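Local coordinates for protein dipicolinate synthase subunit B (Bacillus halodurans, PDB 3LQK) that probably serves as the flavoprotein-like subunit of the synthase that makes dipicolinate, the calcium-chelating acid of bacterial spores, at residues Gly35-Pro40 with Thr67-Val72; Met28-Glu33 with Leu176-Glu181. One frame throughout, in Å; residues are numbered along the deposited sequence.

Contact 1 (Gly35-Pro40 with Thr67-Val72); sequences GAKVTP and TEEPIV
Thr67 OG1 is gripped three ways: it donates to Val38 O at 2.8 Å, accepts from the backbone N of Glu69 at 3.2 Å in an ST turn, and accepts from a water that in turn takes the N-H of Val38. The hydroxyl lies in the plane of the Val38 carbonyl, with a C=O...OG1 angle of 155°. With OG1 anti to the backbone N (chi1 176°), the methyl CG2 falls into the cramped place between N and carbonyl carbon, where it points at the CG corner of the Pro40 ring, 3.6 Å away. Threonine thus supplies both a polar and an apolar branch to the strand edge. Proline suits position 40 because it offers a compact ring to Thr67 and Ile71 while its carbonyl still accepts from Val72 N at 2.7 Å, nearly straight at 177°. Glu69, bent at chi2, folds back so that its side chain and that of Lys37 cross at about a right angle, with Glu69 OE2 3.5 Å from Lys37 CD; the charges stay 4.2 Å apart, Lys37 NZ to Glu69 OE2, short of a salt bridge. A second water links Glu69 OE1 to Thr39 OG1, which also bonds His9. Strand 37-41 pairs on its other edge with the parallel strand 9-13, so the loop after helix 58-66 borders the outer strand of the sheet in a Rossmann-like alpha/beta fold, as in the flavoprotein family.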
# COMPACT_ATOMS: atom_id res chain seq x y z
N GLY A 35 -28.85 -13.16 24.95
CA GLY A 35 -29.59 -14.08 24.12
C GLY A 35 -28.86 -14.63 22.90
O GLY A 35 -29.45 -15.37 22.10
N ALA A 36 -27.62 -14.22 22.68
CA ALA A 36 -26.93 -14.63 21.48
C ALA A 36 -26.56 -16.10 21.65
O ALA A 36 -26.30 -16.56 22.76
CB ALA A 36 -25.65 -13.79 21.27
N LYS A 37 -26.55 -16.81 20.54
CA LYS A 37 -25.87 -18.08 20.43
C LYS A 37 -24.41 -17.82 20.01
O LYS A 37 -24.15 -17.31 18.93
CB LYS A 37 -26.56 -18.92 19.36
CG LYS A 37 -25.94 -20.31 19.25
CD LYS A 37 -26.43 -21.17 18.01
CE LYS A 37 -27.71 -21.98 18.26
NZ LYS A 37 -27.95 -22.86 17.05
N VAL A 38 -23.48 -18.13 20.92
CA VAL A 38 -22.09 -17.78 20.74
C VAL A 38 -21.26 -19.00 20.45
O VAL A 38 -21.17 -19.94 21.28
CB VAL A 38 -21.53 -17.05 21.94
CG1 VAL A 38 -20.12 -16.55 21.64
CG2 VAL A 38 -22.51 -15.85 22.35
N THR A 39 -20.62 -18.96 19.28
CA THR A 39 -19.65 -19.97 18.90
C THR A 39 -18.23 -19.49 19.08
O THR A 39 -17.82 -18.54 18.40
CB THR A 39 -19.86 -20.37 17.46
OG1 THR A 39 -21.16 -20.93 17.34
CG2 THR A 39 -18.77 -21.42 17.00
N PRO A 40 -17.45 -20.15 19.96
CA PRO A 40 -16.05 -19.76 20.12
C PRO A 40 -15.16 -20.31 19.00
O PRO A 40 -15.33 -21.47 18.54
CB PRO A 40 -15.65 -20.36 21.48
CG PRO A 40 -16.93 -20.97 22.03
CD PRO A 40 -17.79 -21.26 20.86
N THR A 67 -20.65 -21.21 27.16
CA THR A 67 -21.40 -21.64 25.99
C THR A 67 -21.14 -23.13 25.68
O THR A 67 -20.04 -23.65 25.85
CB THR A 67 -21.07 -20.76 24.75
OG1 THR A 67 -21.75 -21.28 23.63
CG2 THR A 67 -19.56 -20.71 24.46
N GLU A 68 -22.19 -23.81 25.24
CA GLU A 68 -22.13 -25.23 24.87
C GLU A 68 -21.85 -25.40 23.36
O GLU A 68 -21.68 -26.52 22.88
CB GLU A 68 -23.46 -25.91 25.25
N GLU A 69 -21.79 -24.31 22.60
CA GLU A 69 -21.40 -24.47 21.19
C GLU A 69 -19.98 -25.04 21.10
O GLU A 69 -19.08 -24.55 21.78
CB GLU A 69 -21.52 -23.13 20.45
CG GLU A 69 -22.94 -22.60 20.37
CD GLU A 69 -23.88 -23.54 19.60
OE1 GLU A 69 -23.44 -24.13 18.56
OE2 GLU A 69 -25.05 -23.65 20.02
N PRO A 70 -19.76 -26.10 20.29
CA PRO A 70 -18.41 -26.61 20.08
C PRO A 70 -17.41 -25.52 19.64
O PRO A 70 -17.71 -24.68 18.75
CB PRO A 70 -18.59 -27.65 18.98
CG PRO A 70 -19.97 -28.10 19.12
CD PRO A 70 -20.75 -26.89 19.53
N ILE A 71 -16.24 -25.53 20.29
CA ILE A 71 -15.14 -24.63 20.01
C ILE A 71 -14.59 -24.94 18.61
O ILE A 71 -14.28 -26.08 18.29
CB ILE A 71 -14.06 -24.83 21.07
CG1 ILE A 71 -14.64 -24.40 22.43
CG2 ILE A 71 -12.75 -24.02 20.69
CD1 ILE A 71 -13.73 -24.51 23.61
N VAL A 72 -14.54 -23.94 17.75
CA VAL A 72 -14.03 -24.14 16.41
C VAL A 72 -12.53 -23.90 16.46
O VAL A 72 -12.06 -22.75 16.59
CB VAL A 72 -14.70 -23.20 15.41
CG1 VAL A 72 -14.12 -23.42 14.05
CG2 VAL A 72 -16.23 -23.39 15.39
O HOH W 1 -24.35 -19.78 23.18
O HOH W 2 -21.58 -23.58 16.70

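Contact 2 (Met28-Glu33 with Leu176-Glu181); sequences MERLVE and LPETIE
Pro177 CG sits over the centre of the Arg30 guanidinium, 3.6 Å above its plane, so the proline ring is the bump on which the flat cation rests. Proline is at home in the first helical turn, where its missing N-H costs little. The arginine chain bends at chi3 (96°) to bring the group across the ring, and Arg30 NH1 is hydrogen-bonded to Gln27 OE1 and Glu174 O. Near the guanidinium plane, at its edge, Glu178 OE2 forms a long salt bridge with Arg30 NH2 at 3.8 Å, the two planes turned 63° apart. Were Arg30 replaced by an alanine, Pro177 would probably lose its flat cover, Glu178 its counter-charge and Glu174 O a donor. The axes of segments 28-33 and 176-181 cross at -55°, 10.6 Å apart, as neighbours on one face of an alpha/beta sheet. The fork of Leu31 settles over the groove where Leu176 CD2 and Ile180 CD1 meet, and Leu31 CD2 also touches Pro177 CG at 4.1 Å. Leu31 CD1 meets Ile180 CD1 tip to tip at 3.7 Å, whereas Leu176 crosses Leu31 at about a right angle, Leu176 CD2 lying 4.0 Å from Leu31 CD1. Beneath this cluster, Phe12 and Val91 form the floor.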
# COMPACT_ATOMS: atom_id res chain seq x y z
N MSE A 28 -18.01 -12.33 26.43
CA MSE A 28 -18.66 -13.50 25.82
C MSE A 28 -19.90 -13.91 26.64
O MSE A 28 -20.96 -14.25 26.11
CB MSE A 28 -17.66 -14.66 25.73
CG MSE A 28 -18.18 -15.82 24.97
SE MSE A 28 -17.07 -17.41 24.99
CE MSE A 28 -15.54 -16.71 24.00
N GLU A 29 -19.74 -13.89 27.96
CA GLU A 29 -20.81 -14.23 28.86
C GLU A 29 -22.00 -13.24 28.75
O GLU A 29 -23.16 -13.68 28.67
CB GLU A 29 -20.26 -14.35 30.29
CG GLU A 29 -21.38 -14.27 31.37
CD GLU A 29 -22.27 -15.50 31.44
OE1 GLU A 29 -21.87 -16.54 30.86
OE2 GLU A 29 -23.37 -15.44 32.12
N ARG A 30 -21.74 -11.94 28.68
CA ARG A 30 -22.81 -10.97 28.44
C ARG A 30 -23.59 -11.22 27.15
O ARG A 30 -24.80 -11.01 27.10
CB ARG A 30 -22.31 -9.53 28.29
CG ARG A 30 -22.29 -8.74 29.49
CD ARG A 30 -21.51 -7.44 29.26
NE ARG A 30 -22.37 -6.31 28.91
CZ ARG A 30 -21.93 -5.15 28.44
NH1 ARG A 30 -20.61 -4.96 28.21
NH2 ARG A 30 -22.79 -4.19 28.23
N LEU A 31 -22.90 -11.56 26.08
CA LEU A 31 -23.63 -11.82 24.84
C LEU A 31 -24.60 -12.98 25.04
O LEU A 31 -25.70 -12.90 24.58
CB LEU A 31 -22.69 -12.13 23.67
CG LEU A 31 -21.68 -11.08 23.22
CD1 LEU A 31 -20.89 -11.62 21.98
CD2 LEU A 31 -22.48 -9.80 22.95
N VAL A 32 -24.16 -14.06 25.70
CA VAL A 32 -25.04 -15.23 25.93
C VAL A 32 -26.22 -14.79 26.81
O VAL A 32 -27.37 -15.15 26.58
CB VAL A 32 -24.26 -16.45 26.60
CG1 VAL A 32 -25.21 -17.56 27.08
CG2 VAL A 32 -23.24 -17.02 25.66
N GLU A 33 -25.95 -13.96 27.79
CA GLU A 33 -27.00 -13.44 28.68
C GLU A 33 -27.98 -12.54 27.98
O GLU A 33 -29.13 -12.50 28.36
CB GLU A 33 -26.38 -12.63 29.81
CG GLU A 33 -25.60 -13.46 30.80
CD GLU A 33 -24.79 -12.61 31.80
OE1 GLU A 33 -24.76 -11.32 31.75
OE2 GLU A 33 -24.15 -13.27 32.64
N LEU A 176 -18.06 -3.93 23.80
CA LEU A 176 -18.25 -4.93 22.72
C LEU A 176 -19.71 -5.12 22.28
O LEU A 176 -20.01 -4.98 21.07
CB LEU A 176 -17.55 -6.23 23.12
CG LEU A 176 -17.51 -7.49 22.27
CD1 LEU A 176 -16.18 -8.27 22.59
CD2 LEU A 176 -18.68 -8.37 22.58
N PRO A 177 -20.66 -5.26 23.24
CA PRO A 177 -22.02 -5.46 22.79
C PRO A 177 -22.61 -4.33 22.04
O PRO A 177 -23.31 -4.53 21.07
CB PRO A 177 -22.80 -5.66 24.11
CG PRO A 177 -21.78 -6.28 25.01
CD PRO A 177 -20.53 -5.45 24.67
N GLU A 178 -22.35 -3.13 22.48
CA GLU A 178 -22.78 -1.95 21.77
C GLU A 178 -22.19 -1.90 20.35
O GLU A 178 -22.89 -1.52 19.42
CB GLU A 178 -22.31 -0.70 22.53
CG GLU A 178 -23.00 -0.45 23.85
CD GLU A 178 -22.44 -1.22 25.12
OE1 GLU A 178 -21.54 -2.10 25.00
OE2 GLU A 178 -22.98 -0.95 26.26
N THR A 179 -20.92 -2.27 20.20
CA THR A 179 -20.28 -2.31 18.89
C THR A 179 -20.96 -3.34 18.00
O THR A 179 -21.21 -3.10 16.81
CB THR A 179 -18.78 -2.56 19.01
OG1 THR A 179 -18.23 -1.57 19.91
CG2 THR A 179 -18.04 -2.52 17.66
N ILE A 180 -21.31 -4.48 18.57
CA ILE A 180 -22.05 -5.50 17.77
C ILE A 180 -23.41 -4.92 17.35
O ILE A 180 -23.80 -5.05 16.19
CB ILE A 180 -22.23 -6.88 18.52
CG1 ILE A 180 -20.86 -7.49 18.83
CG2 ILE A 180 -23.05 -7.88 17.64
CD1 ILE A 180 -20.81 -8.89 19.42
N GLU A 181 -24.10 -4.30 18.28
CA GLU A 181 -25.43 -3.78 17.97
C GLU A 181 -25.40 -2.77 16.80
O GLU A 181 -26.29 -2.79 15.91
CB GLU A 181 -26.04 -3.11 19.17
CG GLU A 181 -27.49 -2.76 19.01
CD GLU A 181 -27.95 -1.58 19.92
OE1 GLU A 181 -29.02 -0.99 19.60
OE2 GLU A 181 -27.25 -1.24 20.93

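Overall arrangement
Contact 1 is nested along the chain inside the long loop that contact 2 closes, and their centres lie 13 Å apart. Helix 25-33 and strand 37-41 follow one another, joined by a Schellman turn at Gly35, whose positive phi calls for glycine; just beyond it, Ala36 N probably bonds to Leu31 O at 3.0 Å. Val38 is the main bridge: its CG2 packs at 3.6 Å on Val32 CG2, and its CG1 at 3.9 Å on CG of Met28, which is modelled as selenomethionine. Helix 25-33 therefore packs on the strand of contact 1 and, through other side chains, on helix 176-184 in contact 2. Both contacts are structural packing around the parallel strands 9-13 and 37-41.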